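Local coordinates for protein PTS system, IIA component (Streptococcus pneumoniae serotype 4, PDB 5T3U) that probably relays phosphate as the cytoplasmic IIA component of a mannose-family sugar phosphotransferase system associated with fucose utilization, at residues A[11-16]-A[39-44]; A[76-81]-A[98-103]; A[29-34]-A[109-114]; A[56-61]-A[88-93]; A[7-12]-A[70-75]. All blocks are in the same frame, centred on the assembly; numbering follows the deposited sequence.

The five contacts describe one alpha/beta domain built on a parallel sheet with strand order 39-44, 7-16, 68-75, 96-100. Interactions 1 and 5 pair strand 7-16 with its two neighbours; they share Ile11 and Leu12, and their centres lie about 11 Å apart. Interaction 2 joins the loops after strands 68-75 and 96-100 and touches interaction 1 through His16 and Asp76. Interactions 3 and 4 are helix contacts on opposite sides of the chain's centre, about 23 Å apart between centres. Interaction 4 falls inside the chain loop closed by interaction 3. Interactions 1 to 4 also touch the second subunit, and Val99 and Thr100 carry the sheet on into it.

Interaction 1. Residues A[11-16]-A[39-44]; sequences ILVASH and VRTLGL
Six parallel pairs, from Ile11 with Val39 to His16 with Leu44, join the two segments. The strand axes approach to 4.6 Å, and their directions differ by 12°. Arg40 is gripped twice: its N donates to Ile11 O at 2.9 Å, and its O accepts from Val13 N at 2.8 Å. Leu42 is held in the same way between Val13 O and Ser15 N. Leu44 N donates to Ser15 O at 2.8 Å. With helix 19-31 between them, the strands form a beta-alpha-beta crossover in the parallel sheet of this mannose-family IIA domain. A histidine at the end of the first strand, here His16, is consistent with the phosphate-accepting position of this family. Leu12 has CG opposite its backbone N (chi1 175°). This carries CD1 across the gap to 3.5 Å from Arg40 O, where it also touches Arg40 CB. The extended Arg40 chain then leads away to Asn36, Gln60 and Glu63. On the other face, Val13 CB meets Thr41 CG2 at 4.1 Å. His16 and Leu44 lie side by side and point the same way. Leu44 CD2 approaches the imidazole obliquely, 3.8 Å from His16 CD2. Ser15 OG donates to His16 O at 2.9 Å from above the carbonyl plane. Asp76 accepts from His16 N, and Phe30 of the second subunit meets the imidazole edge-to-face.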
# COMPACT_ATOMS: atom_id res chain seq x y z
N ILE A 11 10.36 11.89 4.73
CA ILE A 11 9.12 11.21 4.39
C ILE A 11 8.54 10.65 5.64
O ILE A 11 9.20 9.93 6.37
CB ILE A 11 9.34 10.05 3.34
CG1 ILE A 11 9.94 10.56 2.02
CG2 ILE A 11 8.00 9.27 3.05
CD1 ILE A 11 10.43 9.43 1.13
N LEU A 12 7.28 10.98 5.92
CA LEU A 12 6.59 10.29 6.99
C LEU A 12 5.50 9.40 6.39
O LEU A 12 4.67 9.89 5.61
CB LEU A 12 5.96 11.28 7.96
CG LEU A 12 5.09 10.70 9.08
CD1 LEU A 12 5.87 9.79 10.07
CD2 LEU A 12 4.42 11.82 9.82
N VAL A 13 5.50 8.12 6.74
CA VAL A 13 4.49 7.21 6.21
C VAL A 13 3.59 6.91 7.38
O VAL A 13 4.06 6.36 8.40
CB VAL A 13 5.09 5.86 5.74
CG1 VAL A 13 4.08 5.08 4.95
CG2 VAL A 13 6.35 6.05 4.93
N ALA A 14 2.31 7.25 7.26
CA ALA A 14 1.39 7.10 8.40
C ALA A 14 0.12 6.35 8.03
O ALA A 14 -0.41 6.56 6.97
CB ALA A 14 1.04 8.47 8.96
N SER A 15 -0.39 5.50 8.92
CA SER A 15 -1.62 4.78 8.63
C SER A 15 -2.29 4.33 9.92
O SER A 15 -1.66 4.29 10.98
CB SER A 15 -1.28 3.53 7.80
OG SER A 15 -0.53 2.63 8.59
N HIS A 16 -3.56 3.94 9.84
CA HIS A 16 -4.09 3.01 10.86
C HIS A 16 -3.30 1.69 10.75
O HIS A 16 -2.89 1.30 9.65
CB HIS A 16 -5.54 2.71 10.59
CG HIS A 16 -6.45 3.89 10.74
ND1 HIS A 16 -6.67 4.79 9.72
CD2 HIS A 16 -7.24 4.28 11.76
CE1 HIS A 16 -7.55 5.69 10.11
NE2 HIS A 16 -7.89 5.42 11.35
N VAL A 39 13.38 9.29 7.04
CA VAL A 39 12.14 8.53 6.87
C VAL A 39 11.66 7.98 8.18
O VAL A 39 12.45 7.43 8.98
CB VAL A 39 12.29 7.34 5.85
CG1 VAL A 39 10.94 6.63 5.64
CG2 VAL A 39 12.85 7.83 4.51
N ARG A 40 10.36 8.15 8.41
CA ARG A 40 9.72 7.62 9.62
C ARG A 40 8.37 7.02 9.31
O ARG A 40 7.74 7.37 8.31
CB ARG A 40 9.55 8.75 10.66
CG ARG A 40 10.89 9.17 11.28
CD ARG A 40 10.67 10.19 12.40
NE ARG A 40 11.92 10.90 12.66
CZ ARG A 40 12.12 11.70 13.71
NH1 ARG A 40 11.16 11.88 14.61
NH2 ARG A 40 13.31 12.28 13.86
N THR A 41 7.90 6.14 10.19
CA THR A 41 6.53 5.67 10.08
C THR A 41 5.75 5.90 11.36
O THR A 41 6.33 6.01 12.44
CB THR A 41 6.47 4.16 9.73
OG1 THR A 41 6.92 3.39 10.85
CG2 THR A 41 7.34 3.87 8.52
N LEU A 42 4.43 5.94 11.24
CA LEU A 42 3.58 5.99 12.43
C LEU A 42 2.30 5.22 12.17
O LEU A 42 1.64 5.46 11.16
CB LEU A 42 3.25 7.46 12.76
CG LEU A 42 2.58 7.76 14.10
CD1 LEU A 42 3.49 7.29 15.27
CD2 LEU A 42 2.33 9.30 14.19
N GLY A 43 1.94 4.32 13.08
CA GLY A 43 0.69 3.59 12.98
C GLY A 43 -0.25 3.93 14.13
O GLY A 43 0.17 3.97 15.27
N LEU A 44 -1.52 4.18 13.81
CA LEU A 44 -2.55 4.35 14.80
C LEU A 44 -3.12 2.97 15.11
O LEU A 44 -3.86 2.40 14.33
CB LEU A 44 -3.63 5.32 14.30
CG LEU A 44 -4.91 5.46 15.16
CD1 LEU A 44 -4.56 5.80 16.60
CD2 LEU A 44 -5.86 6.47 14.55

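Interaction 2. Residues A[76-81]-A[98-103]; sequences DLIGGS and IVTGFN
Thr100 presses its hydroxyl against the backbone between Leu77 and Ile78. Its OG1 lies opposite the backbone N (chi1 -168°) and comes to 2.9 Å from Leu77 C. Ile78 N is also near, but the angle is too poor for a hydrogen bond; OG1 is hydrogen-bonded instead to Thr75 OG1 in the adjoining strand. The methyl CG2 of Thr100 reaches Ile78 CB at 4.2 Å. Val99 and Thr100 pair antiparallel with a strand of the second subunit, so the sheet runs on across the interface. Gly101 follows with a positive phi of 65°, where the chain leaves the strand. Its CA makes a CH...O contact with Asp76 O at 3.3 Å. The two segments lie at the C-terminal ends of neighbouring strands 68-75 and 96-100 and in the loops that follow. Phe102 turns its ring edge to the other loop, with CE1 4.1 Å from Asp76 N and that nitrogen near the ring plane. A water molecule links the backbones, donating to Asp76 O at 2.7 Å and to Phe102 O at 2.9 Å. The Asp76 carboxylate is held separately: OD2 accepts from His16 N, and OD1 takes a weak bond from Leu77 N. From Leu77 to Gly80 the loop makes a type II beta turn, closed by Gly80 N on Leu77 O at 3.3 Å. Asn103 ends the second segment as the N-cap of helix 104-112, its OD1 accepting from Leu106 N.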
# COMPACT_ATOMS: atom_id res chain seq x y z
N ASP A 76 -2.67 6.42 4.45
CA ASP A 76 -3.26 5.21 3.88
C ASP A 76 -4.51 5.46 3.05
O ASP A 76 -4.64 4.89 1.97
CB ASP A 76 -3.48 4.12 4.96
CG ASP A 76 -4.19 4.64 6.23
OD1 ASP A 76 -4.39 5.87 6.40
OD2 ASP A 76 -4.52 3.77 7.09
N LEU A 77 -5.39 6.34 3.53
CA LEU A 77 -6.58 6.67 2.78
C LEU A 77 -7.22 8.01 3.23
O LEU A 77 -7.04 8.44 4.38
CB LEU A 77 -7.59 5.51 2.87
CG LEU A 77 -8.47 5.33 4.10
CD1 LEU A 77 -9.34 4.07 3.93
CD2 LEU A 77 -7.69 5.24 5.42
N ILE A 78 -7.94 8.66 2.32
CA ILE A 78 -8.70 9.86 2.65
C ILE A 78 -9.74 9.61 3.77
O ILE A 78 -10.38 8.56 3.82
CB ILE A 78 -9.35 10.48 1.37
CG1 ILE A 78 -9.78 11.96 1.59
CG2 ILE A 78 -10.53 9.63 0.86
CD1 ILE A 78 -8.63 12.97 1.62
N GLY A 79 -9.90 10.54 4.69
CA GLY A 79 -10.94 10.37 5.72
C GLY A 79 -10.51 9.40 6.81
O GLY A 79 -11.25 9.16 7.74
N GLY A 80 -9.31 8.83 6.71
CA GLY A 80 -8.69 8.15 7.85
C GLY A 80 -8.14 9.18 8.85
O GLY A 80 -7.98 10.35 8.51
N SER A 81 -7.85 8.74 10.08
CA SER A 81 -7.39 9.67 11.12
C SER A 81 -5.98 10.22 10.83
O SER A 81 -5.78 11.42 11.01
CB SER A 81 -7.45 9.05 12.52
OG SER A 81 -8.78 8.73 12.90
N ILE A 98 1.00 16.35 1.53
CA ILE A 98 0.21 15.19 1.98
C ILE A 98 -0.33 14.43 0.77
O ILE A 98 -1.11 14.99 -0.01
CB ILE A 98 -0.97 15.60 2.90
CG1 ILE A 98 -0.47 16.49 4.07
CG2 ILE A 98 -1.71 14.32 3.41
CD1 ILE A 98 -1.58 17.18 4.84
N VAL A 99 0.10 13.18 0.59
CA VAL A 99 -0.40 12.34 -0.51
C VAL A 99 -1.05 11.12 0.12
O VAL A 99 -0.42 10.40 0.90
CB VAL A 99 0.71 11.94 -1.53
CG1 VAL A 99 0.15 11.10 -2.68
CG2 VAL A 99 1.38 13.18 -2.11
N THR A 100 -2.33 10.91 -0.18
CA THR A 100 -3.03 9.80 0.44
C THR A 100 -3.18 8.60 -0.52
O THR A 100 -2.85 8.71 -1.69
CB THR A 100 -4.41 10.22 1.06
OG1 THR A 100 -4.88 9.14 1.87
CG2 THR A 100 -5.43 10.47 0.00
N GLY A 101 -3.65 7.46 -0.00
CA GLY A 101 -3.85 6.28 -0.86
C GLY A 101 -2.56 5.70 -1.44
O GLY A 101 -2.60 5.05 -2.50
N PHE A 102 -1.43 5.90 -0.75
CA PHE A 102 -0.13 5.49 -1.28
C PHE A 102 0.03 3.99 -1.52
O PHE A 102 -0.62 3.16 -0.86
CB PHE A 102 1.03 5.99 -0.38
CG PHE A 102 1.26 5.17 0.88
CD1 PHE A 102 0.63 5.51 2.08
CD2 PHE A 102 2.14 4.10 0.87
CE1 PHE A 102 0.86 4.75 3.26
CE2 PHE A 102 2.36 3.34 2.03
CZ PHE A 102 1.72 3.68 3.23
N ASN A 103 0.93 3.65 -2.43
CA ASN A 103 1.27 2.27 -2.74
C ASN A 103 2.80 2.11 -2.69
O ASN A 103 3.52 3.07 -2.40
CB ASN A 103 0.65 1.84 -4.09
CG ASN A 103 1.07 2.73 -5.24
OD1 ASN A 103 1.94 3.60 -5.07
ND2 ASN A 103 0.48 2.51 -6.42
O HOH W 1 -3.13 3.17 0.61

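Interaction 3. Residues A[29-34]-A[109-114]; sequences MFVGET and ELISSY
Val31 has CG1 opposite its carbonyl carbon (chi1 -56°), which leaves CG2 between the backbone N and that carbon. Ile111 holds CG2 on the far side from its own N. These settings bring the two CG2 methyls to 3.6 Å. The side chains cross at about a right angle, with these methyls closest. Ile111 CG2 also meets Thr34 CG2 at 3.9 Å, again with the side chains roughly perpendicular. One isoleucine branch is thus shared by two residues of the opposite segment. The segments hold the C-terminal ends of helices 19-31 and 104-112 and the first residues after them. The helices pack side by side on the sheet face lined by Ile11 and Val13. Gly32 leaves helix 19-31 with a positive phi of 88°, and the chain then returns to Ile111 at Thr34. The other Val31 methyl, CG1, rests 3.4 Å from Ser112 OG. That hydroxyl bonds back to Val108 O in its own helix, so it serves here as a packing surface. Thr34 OG1 is likewise turned to Glu28, and the methyl CG2 faces the contact. It lies 4.2 Å from Tyr114 OH. The Tyr114 ring has Ile111 O over one face, 3.2 Å above the plane and toward the rim. Tyr114 N donates to the same Ile111 O at 3.2 Å. Arg38 adds a cation-pi contact to this ring, and Val39 touches both Thr34 and Tyr114.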
# COMPACT_ATOMS: atom_id res chain seq x y z
N MET A 29 13.62 -3.17 0.93
CA MET A 29 14.10 -4.34 0.19
C MET A 29 14.51 -3.93 -1.21
O MET A 29 15.35 -4.58 -1.82
CB MET A 29 13.05 -5.44 0.14
CG MET A 29 12.85 -6.13 1.49
SD MET A 29 11.57 -7.41 1.46
CE MET A 29 12.31 -8.57 0.30
N PHE A 30 13.95 -2.82 -1.69
CA PHE A 30 14.31 -2.30 -3.00
C PHE A 30 15.37 -1.20 -2.97
O PHE A 30 16.24 -1.19 -3.82
CB PHE A 30 13.06 -1.83 -3.76
CG PHE A 30 12.07 -2.94 -4.00
CD1 PHE A 30 12.29 -3.88 -5.00
CD2 PHE A 30 10.94 -3.05 -3.22
CE1 PHE A 30 11.40 -4.94 -5.21
CE2 PHE A 30 10.03 -4.09 -3.43
CZ PHE A 30 10.27 -5.04 -4.41
N VAL A 31 15.29 -0.29 -2.01
CA VAL A 31 16.13 0.91 -2.03
C VAL A 31 17.18 0.95 -0.92
O VAL A 31 17.94 1.91 -0.82
CB VAL A 31 15.26 2.20 -1.98
CG1 VAL A 31 14.26 2.19 -3.12
CG2 VAL A 31 14.51 2.29 -0.66
N GLY A 32 17.23 -0.09 -0.09
CA GLY A 32 18.18 -0.15 1.03
C GLY A 32 17.62 0.50 2.30
O GLY A 32 16.63 1.25 2.25
N GLU A 33 18.26 0.19 3.42
CA GLU A 33 17.82 0.62 4.74
C GLU A 33 17.81 2.16 4.84
O GLU A 33 18.71 2.81 4.35
CB GLU A 33 18.76 0.01 5.81
CG GLU A 33 18.10 -0.19 7.18
CD GLU A 33 19.02 0.16 8.37
OE1 GLU A 33 19.93 1.01 8.19
OE2 GLU A 33 18.81 -0.37 9.48
N THR A 34 16.77 2.74 5.43
CA THR A 34 16.73 4.20 5.60
C THR A 34 17.05 4.54 7.07
O THR A 34 17.04 3.66 7.92
CB THR A 34 15.35 4.83 5.22
OG1 THR A 34 14.32 4.20 5.99
CG2 THR A 34 15.04 4.65 3.75
N GLU A 109 9.68 5.36 -5.08
CA GLU A 109 10.13 6.47 -5.90
C GLU A 109 10.51 7.70 -5.05
O GLU A 109 11.49 8.39 -5.34
CB GLU A 109 9.03 6.88 -6.89
CG GLU A 109 9.32 8.17 -7.68
CD GLU A 109 10.68 8.15 -8.40
OE1 GLU A 109 11.12 7.07 -8.86
OE2 GLU A 109 11.31 9.23 -8.50
N LEU A 110 9.69 8.01 -4.04
CA LEU A 110 9.99 9.13 -3.15
C LEU A 110 11.27 8.88 -2.37
O LEU A 110 12.09 9.81 -2.20
CB LEU A 110 8.81 9.42 -2.22
CG LEU A 110 7.62 10.08 -2.95
CD1 LEU A 110 6.37 10.24 -2.04
CD2 LEU A 110 8.03 11.43 -3.61
N ILE A 111 11.51 7.65 -1.92
CA ILE A 111 12.80 7.40 -1.23
C ILE A 111 13.99 7.56 -2.20
O ILE A 111 14.97 8.26 -1.90
CB ILE A 111 12.85 6.06 -0.49
CG1 ILE A 111 11.85 6.03 0.66
CG2 ILE A 111 14.28 5.82 0.11
CD1 ILE A 111 11.61 4.59 1.27
N SER A 112 13.87 6.97 -3.39
CA SER A 112 14.96 7.01 -4.39
C SER A 112 15.34 8.41 -4.82
O SER A 112 16.48 8.63 -5.26
CB SER A 112 14.58 6.19 -5.63
OG SER A 112 14.26 4.87 -5.23
N SER A 113 14.39 9.34 -4.73
CA SER A 113 14.57 10.70 -5.24
C SER A 113 14.68 11.76 -4.13
O SER A 113 14.66 12.97 -4.41
CB SER A 113 13.46 11.04 -6.24
OG SER A 113 12.19 11.09 -5.59
N TYR A 114 14.83 11.33 -2.88
CA TYR A 114 14.77 12.30 -1.79
C TYR A 114 16.01 13.22 -1.62
O TYR A 114 16.01 14.13 -0.77
CB TYR A 114 14.29 11.70 -0.47
CG TYR A 114 15.15 10.66 0.25
CD1 TYR A 114 16.49 10.44 -0.07
CD2 TYR A 114 14.59 9.92 1.30
CE1 TYR A 114 17.25 9.50 0.64
CE2 TYR A 114 15.32 8.99 1.98
CZ TYR A 114 16.65 8.78 1.66
OH TYR A 114 17.35 7.84 2.38

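Interaction 4. Residues A[56-61]-A[88-93]; sequences YFKNQV and SRFLNL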
# COMPACT_ATOMS: atom_id res chain seq x y z
N TYR A 56 2.05 12.71 18.66
CA TYR A 56 3.10 11.86 18.10
C TYR A 56 3.32 12.20 16.66
O TYR A 56 4.47 12.36 16.23
CB TYR A 56 2.71 10.39 18.13
CG TYR A 56 2.71 9.71 19.46
CD1 TYR A 56 3.59 10.09 20.49
CD2 TYR A 56 1.84 8.64 19.70
CE1 TYR A 56 3.58 9.42 21.74
CE2 TYR A 56 1.82 7.97 20.91
CZ TYR A 56 2.68 8.36 21.93
OH TYR A 56 2.63 7.66 23.12
N PHE A 57 2.21 12.30 15.93
CA PHE A 57 2.20 12.71 14.53
C PHE A 57 2.86 14.08 14.30
O PHE A 57 3.73 14.22 13.45
CB PHE A 57 0.76 12.71 13.94
CG PHE A 57 0.74 12.99 12.47
CD1 PHE A 57 0.73 11.95 11.56
CD2 PHE A 57 0.79 14.28 11.99
CE1 PHE A 57 0.76 12.20 10.17
CE2 PHE A 57 0.82 14.55 10.63
CZ PHE A 57 0.81 13.49 9.72
N LYS A 58 2.39 15.08 15.05
CA LYS A 58 2.93 16.43 14.96
C LYS A 58 4.43 16.40 15.19
O LYS A 58 5.19 16.98 14.43
CB LYS A 58 2.23 17.37 15.95
CG LYS A 58 2.79 18.82 15.98
CD LYS A 58 2.14 19.63 17.15
CE LYS A 58 2.47 21.14 17.07
NZ LYS A 58 3.96 21.38 17.03
N ASN A 59 4.85 15.71 16.25
CA ASN A 59 6.27 15.56 16.59
C ASN A 59 7.12 14.90 15.51
O ASN A 59 8.24 15.33 15.27
CB ASN A 59 6.42 14.79 17.92
CG ASN A 59 6.13 15.66 19.15
OD1 ASN A 59 6.02 16.89 19.05
ND2 ASN A 59 6.01 15.02 20.31
N GLN A 60 6.59 13.86 14.85
CA GLN A 60 7.31 13.22 13.72
C GLN A 60 7.55 14.20 12.57
O GLN A 60 8.66 14.22 12.00
CB GLN A 60 6.57 11.97 13.18
CG GLN A 60 6.35 10.86 14.18
CD GLN A 60 7.61 10.07 14.46
OE1 GLN A 60 8.54 10.58 15.09
NE2 GLN A 60 7.64 8.80 13.99
N VAL A 61 6.54 14.99 12.21
CA VAL A 61 6.71 15.93 11.09
C VAL A 61 7.69 17.06 11.47
O VAL A 61 8.60 17.38 10.69
CB VAL A 61 5.39 16.53 10.57
CG1 VAL A 61 5.66 17.60 9.50
CG2 VAL A 61 4.47 15.46 9.97
N SER A 88 -5.22 18.95 9.17
CA SER A 88 -5.57 20.00 10.11
C SER A 88 -4.32 20.64 10.70
O SER A 88 -4.24 21.86 10.76
CB SER A 88 -6.54 19.50 11.19
OG SER A 88 -7.88 19.78 10.80
N ARG A 89 -3.34 19.81 11.07
CA ARG A 89 -2.15 20.30 11.73
C ARG A 89 -1.24 21.11 10.80
O ARG A 89 -0.68 22.13 11.22
CB ARG A 89 -1.40 19.17 12.45
CG ARG A 89 -0.15 19.61 13.18
CD ARG A 89 -0.46 20.65 14.28
NE ARG A 89 -1.03 20.02 15.47
CZ ARG A 89 -1.26 20.65 16.62
NH1 ARG A 89 -1.00 21.96 16.75
NH2 ARG A 89 -1.75 19.97 17.64
N PHE A 90 -1.13 20.70 9.53
CA PHE A 90 -0.19 21.33 8.60
C PHE A 90 -0.84 21.97 7.38
O PHE A 90 -0.18 22.17 6.36
CB PHE A 90 0.91 20.32 8.21
CG PHE A 90 1.72 19.85 9.41
CD1 PHE A 90 2.65 20.69 10.02
CD2 PHE A 90 1.51 18.59 9.95
CE1 PHE A 90 3.39 20.28 11.13
CE2 PHE A 90 2.23 18.16 11.07
CZ PHE A 90 3.18 19.01 11.66
N LEU A 91 -2.12 22.32 7.51
CA LEU A 91 -2.95 22.84 6.42
C LEU A 91 -2.24 23.84 5.52
O LEU A 91 -2.24 23.68 4.30
CB LEU A 91 -4.24 23.46 6.95
CG LEU A 91 -5.21 24.01 5.90
CD1 LEU A 91 -5.71 22.89 4.95
CD2 LEU A 91 -6.37 24.75 6.55
N ASN A 92 -1.67 24.89 6.12
CA ASN A 92 -1.08 25.97 5.36
C ASN A 92 0.45 25.99 5.40
O ASN A 92 1.07 26.95 4.93
CB ASN A 92 -1.64 27.34 5.80
CG ASN A 92 -3.14 27.51 5.49
OD1 ASN A 92 -3.91 27.99 6.34
ND2 ASN A 92 -3.55 27.11 4.31
N LEU A 93 1.07 24.95 5.98
CA LEU A 93 2.53 24.85 5.92
C LEU A 93 3.00 24.28 4.59
O LEU A 93 2.91 23.07 4.34
CB LEU A 93 3.08 24.05 7.10
CG LEU A 93 4.61 24.05 7.29
CD1 LEU A 93 5.22 25.47 7.33
CD2 LEU A 93 4.97 23.31 8.55
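Lys58 lays its CD over the centre of the Arg89 guanidinium, 3.5 Å above the plane. The next carbon, CE, lies 3.6 Å from Arg89 NH1. Arg89 is bent at chi2 and chi3, which folds the guanidinium against the lysine chain. The like charges stay apart, with Lys58 NZ 5.0 Å from Arg89 NH1. Each has an acid of its own: Asp62 for Lys58 and Glu54 for Arg89, which probably eases their repulsion. This is a helix-helix contact between 50-65 and 81-90, both on the sheet face that carries Leu12 and Val73. Phe90 reaches across to Phe57, Lys58 and Val61 of helix 50-65. Val61 CG1 makes a CH-pi contact with one face of the ring, 3.8 Å from its centroid and 21° off the normal. Arg89 CG covers the opposite face. At the rim, Phe57 CE2 meets Phe90 CE2 at 3.9 Å, each atom near the plane of the other ring. Lys58 O also lies at the Phe90 edge, 4.0 Å from CZ. Phe57 continues inward onto Leu12, Ala14 and Val73, and Phe90 O accepts a hydrogen bond from Lys135 NZ of the second subunit.

Interaction 5. Residues A[7-12]-A[70-75]; sequences FNRGIL and EVIVLT
Leu12 O accepts from Leu74 N at 2.8 Å, in a nearly straight bond of 169° at the hydrogen. Leu12 N donates in turn to Ile72 O at 2.9 Å, so both polar backbone atoms of Leu12 are used by this neighbour. Gly10 is held in the same way, with its N on Glu70 O at 2.9 Å and its O taking Ile72 N at 3.0 Å. The ladder begins where the chain turns a corner at Asn8, whose O accepts from Glu70 N at 3.1 Å. Arg9 and Glu70 lie side by side and point the same way. Arg9 bends at chi3 (-48°), and Glu70 OE1 comes to the edge of the guanidinium, near its plane. The salt bridge from Arg9 NE to this oxygen is long, 3.6 Å, and the guanidinium and carboxylate planes are 54° apart. The far end of Arg9 binds Ser116 O through NH2 and, weakly, Ser113 O through NH1. Its CD packs on Ile72 CD1 at 3.6 Å, so the arginine is gripped by apolar and polar groups together. Farther along the same face, Ile11 CG2 approaches Leu74 CD1 at 4.3 Å, and helix 104-112 covers them. On the other face Leu12, Val71 and Val73 lie against helix 50-65. These two central strands, with helices on both faces and the order 2-1-3-4, form the middle of a Rossmann-like three-layer alpha/beta/alpha sandwich, as in other mannose-family IIA domains.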
# COMPACT_ATOMS: atom_id res chain seq x y z
N PHE A 7 18.81 18.21 4.58
CA PHE A 7 18.60 17.51 3.33
C PHE A 7 17.36 18.05 2.61
O PHE A 7 16.63 18.92 3.13
CB PHE A 7 18.47 16.02 3.61
CG PHE A 7 19.65 15.46 4.36
CD1 PHE A 7 20.87 15.28 3.72
CD2 PHE A 7 19.52 15.09 5.69
CE1 PHE A 7 21.95 14.75 4.40
CE2 PHE A 7 20.59 14.57 6.38
CZ PHE A 7 21.83 14.40 5.74
N ASN A 8 17.11 17.56 1.40
CA ASN A 8 16.03 18.09 0.59
C ASN A 8 14.63 17.77 1.15
O ASN A 8 13.80 18.65 1.23
CB ASN A 8 16.13 17.58 -0.85
CG ASN A 8 17.25 18.23 -1.61
OD1 ASN A 8 17.62 19.35 -1.34
ND2 ASN A 8 17.82 17.53 -2.56
N ARG A 9 14.42 16.52 1.55
CA ARG A 9 13.06 15.98 1.66
C ARG A 9 13.06 14.79 2.61
O ARG A 9 13.82 13.85 2.41
CB ARG A 9 12.62 15.51 0.27
CG ARG A 9 11.15 15.26 0.04
CD ARG A 9 10.84 15.20 -1.42
NE ARG A 9 11.44 16.32 -2.13
CZ ARG A 9 12.43 16.20 -3.00
NH1 ARG A 9 12.90 15.00 -3.31
NH2 ARG A 9 12.94 17.30 -3.57
N GLY A 10 12.23 14.86 3.65
CA GLY A 10 11.94 13.74 4.56
C GLY A 10 10.59 13.09 4.22
O GLY A 10 9.77 13.66 3.48
N ILE A 11 10.36 11.89 4.73
CA ILE A 11 9.12 11.21 4.39
C ILE A 11 8.54 10.65 5.64
O ILE A 11 9.20 9.93 6.37
CB ILE A 11 9.34 10.05 3.34
CG1 ILE A 11 9.94 10.56 2.02
CG2 ILE A 11 8.00 9.27 3.05
CD1 ILE A 11 10.43 9.43 1.13
N LEU A 12 7.28 10.98 5.92
CA LEU A 12 6.59 10.29 6.99
C LEU A 12 5.50 9.40 6.39
O LEU A 12 4.67 9.89 5.61
CB LEU A 12 5.96 11.28 7.96
CG LEU A 12 5.09 10.70 9.08
CD1 LEU A 12 5.87 9.79 10.07
CD2 LEU A 12 4.42 11.82 9.82
N GLU A 70 11.79 20.02 3.20
CA GLU A 70 10.39 19.68 3.06
C GLU A 70 10.10 18.30 3.62
O GLU A 70 11.02 17.49 3.83
CB GLU A 70 10.04 19.60 1.59
CG GLU A 70 10.23 20.84 0.78
CD GLU A 70 10.07 20.52 -0.68
OE1 GLU A 70 9.84 19.32 -1.03
OE2 GLU A 70 10.18 21.45 -1.48
N VAL A 71 8.81 18.01 3.86
CA VAL A 71 8.37 16.66 4.24
C VAL A 71 7.15 16.26 3.38
O VAL A 71 6.22 17.05 3.19
CB VAL A 71 8.09 16.57 5.75
CG1 VAL A 71 7.43 15.23 6.14
CG2 VAL A 71 9.36 16.77 6.54
N ILE A 72 7.17 15.04 2.85
CA ILE A 72 5.98 14.43 2.28
C ILE A 72 5.42 13.44 3.30
O ILE A 72 6.11 12.56 3.79
CB ILE A 72 6.27 13.77 0.89
CG1 ILE A 72 6.86 14.83 -0.06
CG2 ILE A 72 4.95 13.19 0.23
CD1 ILE A 72 7.34 14.24 -1.35
N VAL A 73 4.16 13.67 3.66
CA VAL A 73 3.40 12.75 4.48
C VAL A 73 2.61 11.85 3.53
O VAL A 73 1.84 12.33 2.67
CB VAL A 73 2.43 13.52 5.42
CG1 VAL A 73 1.64 12.56 6.30
CG2 VAL A 73 3.19 14.52 6.30
N LEU A 74 2.82 10.54 3.67
CA LEU A 74 2.01 9.55 2.95
C LEU A 74 1.01 8.97 3.93
O LEU A 74 1.40 8.51 5.02
CB LEU A 74 2.89 8.44 2.38
CG LEU A 74 4.00 8.86 1.40
CD1 LEU A 74 4.72 7.59 0.90
CD2 LEU A 74 3.48 9.72 0.24
N THR A 75 -0.27 9.01 3.57
CA THR A 75 -1.29 8.41 4.43
C THR A 75 -2.07 7.32 3.68
O THR A 75 -2.12 7.30 2.44
CB THR A 75 -2.27 9.46 4.97
OG1 THR A 75 -3.00 9.99 3.87
CG2 THR A 75 -1.51 10.61 5.74